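Local structure of pyridoxamine 5-phosphate-dependent dehydrase (Escherichia coli, 3B8X) at residues S49-M54 with D203-Y208; I157-N162 with G179-F184; C213-G218 with V251-M256. The protein removes the C3' hydroxyl of GDP-4-keto-6-deoxymannose by coupled transamination and deoxygenation, using a vitamin B6 cofactor, on the way to the O-antigen sugar L-colitose. The protein carries 1 engineered substitution. All coordinates share one frame; numbering follows the deposited sequence.

Contact 2 lies deepest, its centre about 9 Å from that of the chain. It joins two parallel strands of the large mixed sheet by backbone bonds and carries an aspartate to the cofactor ring. Contact 1 sits at the edge of the same sheet and is only partly buried; stacked tyrosines and a sodium-bound aspartate do the work there. Contact 3 is also buried, though its centre is about 19 Å from that of the chain; the second subunit packs against part of it, and it pairs loops round a ligand shared between subunits. Helix 205-214 runs from contact 1 to contact 3, where Arg215 NH1 reaches Met54 O of contact 1. Ile207 of contact 1 packs on Met181 of contact 2.

Contact 1 (S49-M54 with D203-Y208); sequences SKYAVM and DDEEIY. With NA (sodium ion), chain N.
The carboxylate of Asp203 is gripped at both oxygens. Asp203 OD1 accepts a short bond of 2.6 Å from the backbone Lys50 N, which meets it nearly in line with the C-O bond, while Asp203 OD2 binds a sodium ion at 2.7 Å. Four waters and the carbonyl oxygen of Thr177 complete the observed shell of the metal, so one aspartate ties the start of strand 51-55 to an ion site. Here the strand carries a classic beta bulge, Lys50 and Tyr51 sharing Thr202 as their opposite number.

Beyond the aspartate the contact turns aromatic. The rings of Tyr51 and Tyr208 form an offset stack, centroids 4.2 Å apart and planes inclined by 17°. Each ring also lies over the other's CB, giving a CH-pi contact in both directions. Tyr208 gets there because its CG is anti to the backbone N (chi1 178°), which carries the ring off the helix and over the strand. The opposite face of Tyr51 is met by CB of Lys50. At the edge of that ring, Tyr51 CE1 approaches Asp203 O to 3.4 Å, and farther out Tyr51 OH rests on the chain of Glu205. Val53 CG2 comes up to the edge of the other ring, 3.7 Å from Tyr208 CE1. A single water then joins the two segments: it accepts from Tyr208 OH at 2.6 Å and donates to Ala52 O.

Asp204, the N-cap residue, starts the helix by taking Ile207 N on OD1 at 2.9 Å, and its OD2 forms a salt bridge with Arg76. Strand 51-55, outermost in the sheet within this chain, lies with strand 198-202 beside it, helix 34-47 touching Ala52, and helix 205-214 packed on Tyr51 and Val53.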
loop_
_atom_site.group_PDB
_atom_site.type_symbol
_atom_site.label_atom_id
_atom_site.label_comp_id
_atom_site.label_asym_id
_atom_site.label_seq_id
_atom_site.Cartn_x
_atom_site.Cartn_y
_atom_site.Cartn_z
ATOM N N SER B 49 16.982 -12.899 -11.562
ATOM C CA SER B 49 15.602 -13.385 -11.767
ATOM C C SER B 49 15.148 -12.965 -13.178
ATOM O O SER B 49 15.695 -12.038 -13.770
ATOM C CB SER B 49 14.644 -12.814 -10.709
ATOM O OG SER B 49 14.712 -11.405 -10.754
ATOM N N LYS B 50 14.137 -13.606 -13.743
ATOM C CA LYS B 50 13.764 -13.123 -15.062
ATOM C C LYS B 50 13.045 -11.808 -14.922
ATOM O O LYS B 50 13.144 -10.949 -15.790
ATOM C CB LYS B 50 12.847 -14.082 -15.814
ATOM C CG LYS B 50 13.318 -15.536 -15.760
ATOM C CD LYS B 50 12.306 -16.505 -16.367
ATOM C CE LYS B 50 12.736 -16.981 -17.752
ATOM N NZ LYS B 50 12.017 -16.268 -18.862
ATOM N N TYR B 51 12.284 -11.660 -13.844
ATOM C CA TYR B 51 11.475 -10.474 -13.714
ATOM C C TYR B 51 11.591 -9.823 -12.369
ATOM O O TYR B 51 11.857 -10.485 -11.370
ATOM C CB TYR B 51 10.021 -10.895 -13.835
ATOM C CG TYR B 51 9.716 -11.640 -15.076
ATOM C CD1 TYR B 51 9.480 -13.002 -15.044
ATOM C CD2 TYR B 51 9.590 -10.965 -16.280
ATOM C CE1 TYR B 51 9.184 -13.686 -16.200
ATOM C CE2 TYR B 51 9.252 -11.629 -17.425
ATOM C CZ TYR B 51 9.059 -12.988 -17.372
ATOM O OH TYR B 51 8.730 -13.641 -18.523
ATOM N N ALA B 52 11.245 -8.542 -12.344
ATOM C CA ALA B 52 11.207 -7.769 -11.105
ATOM C C ALA B 52 10.034 -6.781 -11.176
ATOM O O ALA B 52 9.766 -6.206 -12.250
ATOM C CB ALA B 52 12.524 -7.014 -10.907
ATOM N N VAL B 53 9.294 -6.656 -10.071
ATOM C CA VAL B 53 8.169 -5.707 -9.980
ATOM C C VAL B 53 8.368 -4.870 -8.735
ATOM O O VAL B 53 8.221 -5.385 -7.642
ATOM C CB VAL B 53 6.774 -6.321 -9.857
ATOM C CG1 VAL B 53 5.749 -5.199 -9.748
ATOM C CG2 VAL B 53 6.400 -7.213 -11.071
ATOM N N MET B 54 8.651 -3.584 -8.912
ATOM C CA MET B 54 8.825 -2.654 -7.793
ATOM C C MET B 54 7.501 -2.164 -7.222
ATOM O O MET B 54 6.576 -1.887 -7.969
ATOM C CB MET B 54 9.571 -1.429 -8.231
ATOM C CG MET B 54 10.034 -0.564 -7.019
ATOM S SD MET B 54 10.802 0.982 -7.602
ATOM C CE MET B 54 11.654 1.626 -6.141
ATOM N N ASP B 203 10.488 -15.802 -11.868
ATOM C CA ASP B 203 10.947 -16.258 -13.174
ATOM C C ASP B 203 9.689 -16.620 -13.944
ATOM O O ASP B 203 9.733 -16.864 -15.137
ATOM C CB ASP B 203 11.856 -17.469 -13.040
ATOM C CG ASP B 203 13.228 -17.106 -12.575
ATOM O OD1 ASP B 203 13.693 -15.941 -12.757
ATOM O OD2 ASP B 203 13.850 -18.034 -12.031
ATOM N N ASP B 204 8.568 -16.633 -13.231
ATOM C CA ASP B 204 7.275 -16.950 -13.793
ATOM C C ASP B 204 6.590 -15.786 -14.508
ATOM O O ASP B 204 6.191 -14.798 -13.889
ATOM C CB ASP B 204 6.381 -17.508 -12.685
ATOM C CG ASP B 204 5.155 -18.215 -13.233
ATOM O OD1 ASP B 204 4.253 -17.538 -13.806
ATOM O OD2 ASP B 204 5.110 -19.462 -13.134
ATOM N N GLU B 205 6.417 -15.934 -15.816
ATOM C CA GLU B 205 5.763 -14.911 -16.621
ATOM C C GLU B 205 4.314 -14.652 -16.241
ATOM O O GLU B 205 3.883 -13.504 -16.350
ATOM C CB GLU B 205 5.880 -15.213 -18.113
ATOM C CG GLU B 205 5.193 -14.171 -19.001
ATOM C CD GLU B 205 5.459 -14.416 -20.491
ATOM O OE1 GLU B 205 5.515 -15.607 -20.861
ATOM O OE2 GLU B 205 5.598 -13.431 -21.254
ATOM N N GLU B 206 3.563 -15.683 -15.816
ATOM C CA GLU B 206 2.153 -15.483 -15.392
ATOM C C GLU B 206 2.070 -14.677 -14.096
ATOM O O GLU B 206 1.272 -13.732 -13.969
ATOM C CB GLU B 206 1.346 -16.775 -15.191
ATOM C CG GLU B 206 -0.162 -16.494 -14.946
ATOM C CD GLU B 206 -0.942 -17.728 -14.502
ATOM O OE1 GLU B 206 -0.266 -18.698 -14.117
ATOM O OE2 GLU B 206 -2.200 -17.711 -14.463
ATOM N N ILE B 207 2.888 -15.091 -13.134
ATOM C CA ILE B 207 2.968 -14.396 -11.863
ATOM C C ILE B 207 3.372 -12.941 -12.117
ATOM O O ILE B 207 2.798 -12.032 -11.534
ATOM C CB ILE B 207 3.991 -15.071 -10.957
ATOM C CG1 ILE B 207 3.468 -16.436 -10.526
ATOM C CG2 ILE B 207 4.214 -14.261 -9.715
ATOM C CD1 ILE B 207 2.409 -16.387 -9.452
ATOM N N TYR B 208 4.400 -12.737 -12.939
ATOM C CA TYR B 208 4.876 -11.409 -13.353
ATOM C C TYR B 208 3.712 -10.554 -13.870
ATOM O O TYR B 208 3.428 -9.465 -13.390
ATOM C CB TYR B 208 5.860 -11.592 -14.502
ATOM C CG TYR B 208 6.385 -10.283 -15.030
ATOM C CD1 TYR B 208 6.768 -9.272 -14.149
ATOM C CD2 TYR B 208 6.502 -10.032 -16.396
ATOM C CE1 TYR B 208 7.259 -8.039 -14.584
ATOM C CE2 TYR B 208 6.971 -8.776 -16.853
ATOM C CZ TYR B 208 7.376 -7.805 -15.945
ATOM O OH TYR B 208 7.888 -6.597 -16.354
HETATM NA NA NA N . 14.591 -18.268 -9.488
HETATM O O HOH W 1 9.230 -4.902 -14.959
HETATM O O HOH W 2 12.415 -19.339 -8.819
HETATM O O HOH W 3 15.012 -20.743 -9.671
HETATM O O HOH W 4 13.501 -15.796 -9.169
HETATM O O HOH W 5 16.801 -17.315 -10.538
#

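Contact 2 (I157-N162 with G179-F184). With G4M ([(2R,3S,4R,5R)-5-(2-amino-6-oxo-1,6-dihydro-9H-purin-9-yl)-3,4-dihydroxytetrahydrofuran-2-yl]methyl (2R,3S,4S,5S,6R)-3,4-dihydroxy-5-[({3-hydroxy-2-methyl-5-[(phosphonooxy)methyl]pyridin-4-yl}methyl)amino]-6-methyltetrahydro-2H-pyran-2-yl dihydrogen diphosphate), chain O.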
loop_
_atom_site.group_PDB
_atom_site.type_symbol
_atom_site.label_atom_id
_atom_site.label_comp_id
_atom_site.label_asym_id
_atom_site.label_seq_id
_atom_site.Cartn_x
_atom_site.Cartn_y
_atom_site.Cartn_z
ATOM N N ILE B 157 4.690 -24.948 -2.665
ATOM C CA ILE B 157 5.332 -23.770 -3.214
ATOM C C ILE B 157 6.330 -23.210 -2.193
ATOM O O ILE B 157 6.036 -23.128 -0.972
ATOM C CB ILE B 157 4.305 -22.668 -3.473
ATOM C CG1 ILE B 157 3.297 -23.082 -4.532
ATOM C CG2 ILE B 157 5.023 -21.379 -3.859
ATOM C CD1 ILE B 157 1.883 -22.598 -4.230
ATOM N N LEU B 158 7.457 -22.732 -2.714
ATOM C CA LEU B 158 8.461 -22.089 -1.877
ATOM C C LEU B 158 8.454 -20.595 -2.187
ATOM O O LEU B 158 8.583 -20.182 -3.381
ATOM C CB LEU B 158 9.853 -22.646 -2.214
ATOM C CG LEU B 158 11.045 -21.990 -1.537
ATOM C CD1 LEU B 158 11.010 -22.213 -0.025
ATOM C CD2 LEU B 158 12.333 -22.445 -2.138
ATOM N N LEU B 159 8.331 -19.801 -1.110
ATOM C CA LEU B 159 8.364 -18.335 -1.253
ATOM C C LEU B 159 9.482 -17.850 -0.375
ATOM O O LEU B 159 9.759 -18.516 0.587
ATOM C CB LEU B 159 7.098 -17.752 -0.678
ATOM C CG LEU B 159 5.929 -18.252 -1.540
ATOM C CD1 LEU B 159 4.609 -17.885 -0.895
ATOM C CD2 LEU B 159 6.076 -17.749 -2.976
ATOM N N GLU B 160 10.085 -16.693 -0.639
ATOM C CA GLU B 160 11.092 -16.181 0.289
ATOM C C GLU B 160 10.692 -14.764 0.601
ATOM O O GLU B 160 10.294 -14.021 -0.296
ATOM C CB GLU B 160 12.445 -16.020 -0.398
ATOM C CG GLU B 160 13.292 -17.274 -0.491
ATOM C CD GLU B 160 14.540 -17.037 -1.324
ATOM O OE1 GLU B 160 15.571 -16.585 -0.778
ATOM O OE2 GLU B 160 14.488 -17.235 -2.558
ATOM N N ASP B 161 10.789 -14.384 1.863
ATOM C CA ASP B 161 10.596 -12.995 2.223
ATOM C C ASP B 161 12.083 -12.620 2.373
ATOM O O ASP B 161 12.740 -13.108 3.285
ATOM C CB ASP B 161 9.831 -12.840 3.555
ATOM C CG ASP B 161 9.901 -11.390 4.107
ATOM O OD1 ASP B 161 10.828 -10.685 3.652
ATOM O OD2 ASP B 161 9.050 -10.968 4.961
ATOM N N ASN B 162 12.630 -11.897 1.399
ATOM C CA ASN B 162 14.014 -11.480 1.439
ATOM C C ASN B 162 14.243 -9.996 1.771
ATOM O O ASN B 162 15.277 -9.427 1.442
ATOM C CB ASN B 162 14.744 -11.765 0.126
ATOM C CG ASN B 162 16.276 -11.987 0.342
ATOM O OD1 ASN B 162 16.702 -12.661 1.286
ATOM N ND2 ASN B 162 17.088 -11.428 -0.540
ATOM N N GLY B 179 12.933 -19.167 -4.345
ATOM C CA GLY B 179 11.489 -19.308 -4.330
ATOM C C GLY B 179 10.806 -19.056 -5.674
ATOM O O GLY B 179 11.410 -18.558 -6.639
ATOM N N LEU B 180 9.537 -19.427 -5.732
ATOM C CA LEU B 180 8.719 -19.121 -6.904
ATOM C C LEU B 180 8.688 -17.581 -7.000
ATOM O O LEU B 180 8.683 -16.980 -8.094
ATOM C CB LEU B 180 7.307 -19.651 -6.655
ATOM C CG LEU B 180 6.277 -19.049 -7.592
ATOM C CD1 LEU B 180 6.576 -19.472 -9.045
ATOM C CD2 LEU B 180 4.889 -19.474 -7.141
ATOM N N MET B 181 8.637 -16.962 -5.820
ATOM C CA MET B 181 8.709 -15.497 -5.650
ATOM C C MET B 181 9.654 -15.155 -4.526
ATOM O O MET B 181 9.809 -15.935 -3.567
ATOM C CB MET B 181 7.348 -14.881 -5.320
ATOM C CG MET B 181 6.576 -14.516 -6.597
ATOM S SD MET B 181 4.916 -13.916 -6.305
ATOM C CE MET B 181 4.105 -15.404 -5.859
ATOM N N GLY B 182 10.192 -13.939 -4.587
ATOM C CA GLY B 182 11.059 -13.434 -3.565
ATOM C C GLY B 182 10.804 -11.952 -3.341
ATOM O O GLY B 182 10.737 -11.171 -4.286
ATOM N N THR B 183 10.744 -11.545 -2.083
ATOM C CA THR B 183 10.499 -10.124 -1.809
ATOM C C THR B 183 11.712 -9.390 -1.265
ATOM O O THR B 183 12.525 -9.980 -0.566
ATOM C CB THR B 183 9.277 -9.908 -0.883
ATOM O OG1 THR B 183 9.461 -10.600 0.374
ATOM C CG2 THR B 183 7.954 -10.331 -1.560
ATOM N N PHE B 184 11.835 -8.107 -1.606
ATOM C CA PHE B 184 12.907 -7.271 -1.077
ATOM C C PHE B 184 12.325 -5.951 -0.576
ATOM O O PHE B 184 11.199 -5.565 -0.940
ATOM C CB PHE B 184 13.975 -6.945 -2.123
ATOM C CG PHE B 184 14.633 -8.129 -2.711
ATOM C CD1 PHE B 184 13.912 -8.987 -3.515
ATOM C CD2 PHE B 184 16.006 -8.311 -2.581
ATOM C CE1 PHE B 184 14.512 -10.056 -4.134
ATOM C CE2 PHE B 184 16.638 -9.394 -3.247
ATOM C CZ PHE B 184 15.873 -10.281 -3.995
HETATM O OP3 G4M O . 9.700 -1.989 5.898
HETATM P PL G4M O . 9.142 -2.684 4.587
HETATM O OP1 G4M O . 7.534 -2.531 4.428
HETATM O OP2 G4M O . 9.863 -2.034 3.306
HETATM O OP4 G4M O . 9.597 -4.248 4.588
HETATM C C5B G4M O . 8.776 -4.933 5.491
HETATM C C5L G4M O . 9.507 -6.152 5.910
HETATM C C6L G4M O . 9.115 -7.383 5.402
HETATM N N1L G4M O . 9.714 -8.477 5.812
HETATM C C2L G4M O . 10.692 -8.482 6.692
HETATM C C2A G4M O . 11.294 -9.787 7.157
HETATM C C3L G4M O . 11.190 -7.299 7.230
HETATM O O3L G4M O . 12.147 -7.376 8.180
HETATM C C4L G4M O . 10.591 -6.074 6.795
HETATM C C4A G4M O . 11.004 -4.830 7.293
HETATM N N4A G4M O . 11.896 -4.784 8.238
HETATM C C4G G4M O . 12.386 -3.520 8.658
HETATM C C5G G4M O . 12.738 -3.520 10.127
HETATM C C6G G4M O . 13.631 -4.713 10.469
HETATM O O5G G4M O . 13.527 -2.339 10.235
HETATM C C3G G4M O . 11.347 -2.407 8.448
HETATM O O3G G4M O . 11.753 -1.648 7.315
HETATM C C2G G4M O . 11.337 -1.463 9.686
HETATM O O2G G4M O . 10.680 -0.223 9.404
HETATM C C1G G4M O . 12.745 -1.157 10.137
HETATM O O1G G4M O . 12.631 -0.725 11.487
HETATM P P2 G4M O . 13.572 0.448 12.006
HETATM O O3P G4M O . 15.102 0.160 11.572
HETATM O O4P G4M O . 13.563 0.394 13.626
HETATM O OPP G4M O . 12.925 1.757 11.322
HETATM P P G4M O . 13.508 3.136 11.906
HETATM O O1P G4M O . 13.481 3.399 13.501
HETATM O O2P G4M O . 12.528 4.163 11.183
HETATM O "O5'" G4M O . 14.884 3.464 11.200
HETATM C "C5'" G4M O . 15.972 2.952 11.940
HETATM C "C4'" G4M O . 16.968 4.087 12.121
HETATM O "O4'" G4M O . 17.080 4.839 10.876
HETATM C "C3'" G4M O . 16.449 5.082 13.184
HETATM O "O3'" G4M O . 17.597 5.621 13.823
HETATM C "C2'" G4M O . 15.705 6.143 12.343
HETATM O "O2'" G4M O . 15.774 7.400 13.027
HETATM C "C1'" G4M O . 16.606 6.184 11.117
HETATM N N9 G4M O . 15.893 6.693 9.940
HETATM C C8 G4M O . 14.856 6.079 9.313
HETATM N N7 G4M O . 14.514 6.818 8.276
HETATM C C4 G4M O . 16.216 7.838 9.256
HETATM C C5 G4M O . 15.318 7.925 8.166
HETATM C C6 G4M O . 15.434 9.035 7.253
HETATM O O6 G4M O . 14.709 9.185 6.282
HETATM N N3 G4M O . 17.138 8.788 9.436
HETATM C C2 G4M O . 17.217 9.810 8.599
HETATM N N1 G4M O . 16.389 9.952 7.515
HETATM N N2 G4M O . 18.154 10.772 8.818
#
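Asp161 and Thr183 are paired on neighbouring parallel strands, their side chains on one face of the sheet, with Thr183 OG1 3.2 Å from Asp161 CA. From this pair the aspartate reaches the bound cofactor-sugar adduct: Asp161 OD2 stands 2.7 Å from the pyridine nitrogen N1L. With chi1 at 167°, CG swings opposite the main-chain nitrogen and the carboxylate reaches the ring. The second shell steadies it: OD2 also bonds to Thr93 and to the amide nitrogen of Asn62, OD1 takes the backbone NH of Cys163, and Thr183 OG1 bonds to the carbonyl end of the same Asn62 amide.

Behind the carboxylate run the backbone bonds that set the strands. Thr183 N donates to Glu160 O at 3.1 Å and Glu160 N to Met181 O at 3.0 Å; Leu180 N meets Leu158 O at 2.6 Å. On the face with Asp161, Leu159 and Met181 lie side by side under Met65 and Leu69.

Glu160 points to the other face and, extended beyond CG, reaches the loop before strand 181-185. Its OE2 takes Gly179 N at 3.1 Å, on the anti side of the carboxylate and 20° out of its plane, as well as Phe178 N. OE1 holds Gly176 N and Asn136 ND2, so four donors pin this buried acid. Nearby, Asn162 OD1 accepts from Asn136 ND2, and Asn162 ND2 comes within 3.4 Å of Phe184 CE2, amide and ring nearly perpendicular.

An aspartate on a strand of the central mixed sheet, facing the pyridine nitrogen, is the hallmark of fold type I, the aspartate aminotransferase fold, in B6-dependent enzymes.

Contact 3 (C213-G218 with V251-M256). With G4M ([(2R,3S,4R,5R)-5-(2-amino-6-oxo-1,6-dihydro-9H-purin-9-yl)-3,4-dihydroxytetrahydrofuran-2-yl]methyl (2R,3S,4S,5S,6R)-3,4-dihydroxy-5-[({3-hydroxy-2-methyl-5-[(phosphonooxy)methyl]pyridin-4-yl}methyl)amino]-6-methyltetrahydro-2H-pyran-2-yl dihydrogen diphosphate), chain G.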
loop_
_atom_site.group_PDB
_atom_site.type_symbol
_atom_site.label_atom_id
_atom_site.label_comp_id
_atom_site.label_asym_id
_atom_site.label_seq_id
_atom_site.Cartn_x
_atom_site.Cartn_y
_atom_site.Cartn_z
ATOM N N CYS B 213 -0.636 -6.364 -12.890
ATOM C CA CYS B 213 -2.050 -5.990 -12.824
ATOM C C CYS B 213 -2.500 -5.561 -11.422
ATOM O O CYS B 213 -3.146 -4.532 -11.248
ATOM C CB CYS B 213 -2.878 -7.203 -13.273
ATOM S SG CYS B 213 -4.696 -7.019 -13.163
ATOM N N ILE B 214 -2.174 -6.378 -10.412
ATOM C CA ILE B 214 -2.623 -6.078 -9.061
ATOM C C ILE B 214 -1.873 -4.955 -8.344
ATOM O O ILE B 214 -2.344 -4.437 -7.300
ATOM C CB ILE B 214 -2.782 -7.320 -8.224
ATOM C CG1 ILE B 214 -1.427 -8.036 -8.095
ATOM C CG2 ILE B 214 -3.915 -8.159 -8.762
ATOM C CD1 ILE B 214 -1.500 -9.182 -7.065
ATOM N N ARG B 215 -0.697 -4.602 -8.886
ATOM C CA ARG B 215 0.078 -3.503 -8.294
ATOM C C ARG B 215 -0.674 -2.228 -8.558
ATOM O O ARG B 215 -0.504 -1.249 -7.854
ATOM C CB ARG B 215 1.407 -3.236 -9.028
ATOM C CG ARG B 215 2.116 -1.990 -8.497
ATOM C CD ARG B 215 3.521 -1.933 -9.084
ATOM N NE ARG B 215 3.512 -1.936 -10.560
ATOM C CZ ARG B 215 4.604 -1.934 -11.324
ATOM N NH1 ARG B 215 5.818 -2.008 -10.775
ATOM N NH2 ARG B 215 4.481 -1.903 -12.651
ATOM N N ALA B 216 -1.452 -2.208 -9.641
ATOM C CA ALA B 216 -2.070 -0.940 -9.996
ATOM C C ALA B 216 -3.523 -1.038 -10.408
ATOM O O ALA B 216 -3.824 -1.158 -11.591
ATOM C CB ALA B 216 -1.277 -0.261 -11.121
ATOM N N HIS B 217 -4.400 -0.956 -9.423
ATOM C CA HIS B 217 -5.833 -0.932 -9.650
ATOM C C HIS B 217 -6.502 -2.143 -10.249
ATOM O O HIS B 217 -7.723 -2.115 -10.424
ATOM C CB HIS B 217 -6.205 0.296 -10.497
ATOM C CG HIS B 217 -5.629 1.575 -9.982
ATOM N ND1 HIS B 217 -6.112 2.186 -8.841
ATOM C CD2 HIS B 217 -4.642 2.379 -10.463
ATOM C CE1 HIS B 217 -5.455 3.318 -8.651
ATOM N NE2 HIS B 217 -4.552 3.457 -9.612
ATOM N N GLY B 218 -5.744 -3.180 -10.578
ATOM C CA GLY B 218 -6.318 -4.371 -11.174
ATOM C C GLY B 218 -6.692 -4.127 -12.630
ATOM O O GLY B 218 -7.488 -4.837 -13.211
ATOM N N VAL B 251 -0.420 -0.028 -5.131
ATOM C CA VAL B 251 0.813 -0.022 -4.329
ATOM C C VAL B 251 2.009 0.337 -5.217
ATOM O O VAL B 251 3.097 -0.209 -5.114
ATOM C CB VAL B 251 1.064 -1.338 -3.579
ATOM C CG1 VAL B 251 -0.097 -1.545 -2.571
ATOM C CG2 VAL B 251 1.143 -2.482 -4.584
ATOM N N ARG B 252 1.767 1.244 -6.145
ATOM C CA ARG B 252 2.812 1.666 -7.033
ATOM C C ARG B 252 3.877 2.442 -6.241
ATOM O O ARG B 252 3.553 3.079 -5.235
ATOM C CB ARG B 252 2.192 2.599 -8.087
ATOM C CG ARG B 252 1.269 1.935 -9.081
ATOM C CD ARG B 252 0.865 2.964 -10.110
ATOM N NE ARG B 252 0.131 4.114 -9.584
ATOM C CZ ARG B 252 -0.823 4.752 -10.257
ATOM N NH1 ARG B 252 -1.140 4.360 -11.490
ATOM N NH2 ARG B 252 -1.456 5.787 -9.704
ATOM N N PRO B 253 5.144 2.373 -6.666
ATOM C CA PRO B 253 6.181 3.145 -5.993
ATOM C C PRO B 253 6.203 4.462 -6.745
ATOM O O PRO B 253 5.625 4.572 -7.824
ATOM C CB PRO B 253 7.500 2.404 -6.360
ATOM C CG PRO B 253 7.185 1.595 -7.627
ATOM C CD PRO B 253 5.674 1.554 -7.781
ATOM N N LEU B 254 6.974 5.421 -6.242
ATOM C CA LEU B 254 7.096 6.720 -6.914
ATOM C C LEU B 254 8.206 6.676 -7.952
ATOM O O LEU B 254 9.164 5.917 -7.805
ATOM C CB LEU B 254 7.405 7.804 -5.897
ATOM C CG LEU B 254 6.198 8.082 -4.988
ATOM C CD1 LEU B 254 6.561 9.093 -3.940
ATOM C CD2 LEU B 254 5.017 8.516 -5.814
ATOM N N GLU B 255 8.123 7.526 -8.977
ATOM C CA GLU B 255 9.206 7.553 -9.960
ATOM C C GLU B 255 10.584 7.894 -9.326
ATOM O O GLU B 255 11.652 7.426 -9.751
ATOM C CB GLU B 255 8.851 8.531 -11.069
ATOM C CG GLU B 255 9.826 8.458 -12.161
ATOM C CD GLU B 255 9.631 7.301 -13.144
ATOM O OE1 GLU B 255 9.258 6.144 -12.791
ATOM O OE2 GLU B 255 9.922 7.546 -14.326
ATOM N N MET B 256 10.558 8.720 -8.279
ATOM C CA MET B 256 11.772 9.093 -7.594
ATOM C C MET B 256 12.420 7.872 -6.968
ATOM O O MET B 256 13.654 7.761 -6.959
ATOM C CB MET B 256 11.458 10.099 -6.489
ATOM C CG MET B 256 11.419 11.525 -6.994
ATOM S SD MET B 256 10.938 12.415 -5.524
ATOM C CE MET B 256 10.657 14.079 -6.088
HETATM O OP3 G4M G . -5.712 6.814 -7.660
HETATM P PL G4M G . -5.777 6.686 -6.065
HETATM O OP1 G4M G . -5.182 5.315 -5.573
HETATM O OP2 G4M G . -5.048 7.905 -5.317
HETATM O OP4 G4M G . -7.294 6.831 -5.555
HETATM C C5B G4M G . -8.068 5.701 -5.907
HETATM C C5L G4M G . -9.530 6.111 -6.105
HETATM C C6L G4M G . -10.507 5.679 -5.215
HETATM N N1L G4M G . -11.805 5.989 -5.354
HETATM C C2L G4M G . -12.246 6.628 -6.420
HETATM C C2A G4M G . -13.751 6.845 -6.540
HETATM C C3L G4M G . -11.333 7.091 -7.396
HETATM O O3L G4M G . -11.769 7.736 -8.505
HETATM C C4L G4M G . -9.943 6.830 -7.234
HETATM C C4A G4M G . -9.014 7.213 -8.211
HETATM N N4A G4M G . -9.430 7.870 -9.288
HETATM C C4G G4M G . -8.522 8.397 -10.191
HETATM C C5G G4M G . -9.013 8.246 -11.634
HETATM C C6G G4M G . -10.404 8.871 -11.749
HETATM O O5G G4M G . -8.117 8.972 -12.476
HETATM C C3G G4M G . -7.123 7.775 -10.050
HETATM O O3G G4M G . -6.222 8.777 -9.547
HETATM C C2G G4M G . -6.651 7.223 -11.419
HETATM O O2G G4M G . -5.269 6.816 -11.349
HETATM C C1G G4M G . -6.877 8.240 -12.575
HETATM O O1G G4M G . -6.875 7.555 -13.840
HETATM P P2 G4M G . -5.999 8.535 -14.742
HETATM O O3P G4M G . -6.591 10.034 -14.756
HETATM O O4P G4M G . -6.080 7.960 -16.234
HETATM O OPP G4M G . -4.496 8.542 -14.143
HETATM P P G4M G . -3.434 8.783 -15.345
HETATM O O1P G4M G . -3.982 8.391 -16.810
HETATM O O2P G4M G . -2.172 7.835 -15.022
HETATM O "O5'" G4M G . -2.889 10.319 -15.331
HETATM C "C5'" G4M G . -3.903 11.236 -15.738
HETATM C "C4'" G4M G . -3.314 12.272 -16.707
HETATM O "O4'" G4M G . -2.280 13.077 -16.067
HETATM C "C3'" G4M G . -2.641 11.562 -17.920
HETATM O "O3'" G4M G . -2.806 12.312 -19.126
HETATM C "C2'" G4M G . -1.160 11.468 -17.489
HETATM O "O2'" G4M G . -0.290 11.577 -18.625
HETATM C "C1'" G4M G . -0.996 12.721 -16.617
HETATM N N9 G4M G . -0.021 12.476 -15.555
HETATM C C8 G4M G . -0.136 11.551 -14.557
HETATM N N7 G4M G . 0.927 11.636 -13.797
HETATM C C4 G4M G . 1.143 13.149 -15.410
HETATM C C5 G4M G . 1.754 12.614 -14.272
HETATM C C6 G4M G . 2.995 13.160 -13.868
HETATM O O6 G4M G . 3.565 12.767 -12.872
HETATM N N3 G4M G . 1.729 14.128 -16.084
HETATM C C2 G4M G . 2.883 14.617 -15.703
HETATM N N1 G4M G . 3.527 14.155 -14.601
HETATM N N2 G4M G . 3.449 15.635 -16.422
#
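His217 and Arg252 meet at a ligand site built between two subunits, as is usual in dimeric B6 enzymes of fold type I. The imidazole stands on end against the guanidinium, their planes 87° apart. NE2 of His217 lies over one face of the arginine group, off toward its rim, and 3.9 Å from Arg252 NH2; from the histidine's side, the arginine comes up at the ring edge. A bend at chi3 (-62°) turns the arginine head so that one of its faces meets the imidazole edge.

Both side chains look onto the bound adduct. The cofactor phosphate comes to the edge of the imidazole, His217 CE1 being 3.6 Å from OP3, and the sugar oxygen O2G lies at the edge of the guanidinium, near its plane. The second subunit fixes the two groups further: Glu196 of the second subunit forms a salt bridge with Arg252 NE, and Trp90 of the second subunit sets its ring almost square to the imidazole. That subunit also contributes Ser59 and Ser185 to the same ligand, while this chain supplies Lys28, Phe30 and Arg221.

Away from the ligand the contact becomes apolar. Ala216 CB sits 3.9 Å from Arg252 CG, and Arg215 CG is 4.1 Å from Val251 CG2. The guanidinium of Arg215 turns elsewhere, its NH1 paired with Glu40 in a salt bridge. One backbone bond stitches the two loops together: Val251 N donates to Arg215 O at 3.0 Å with an N-H...O angle of 165°.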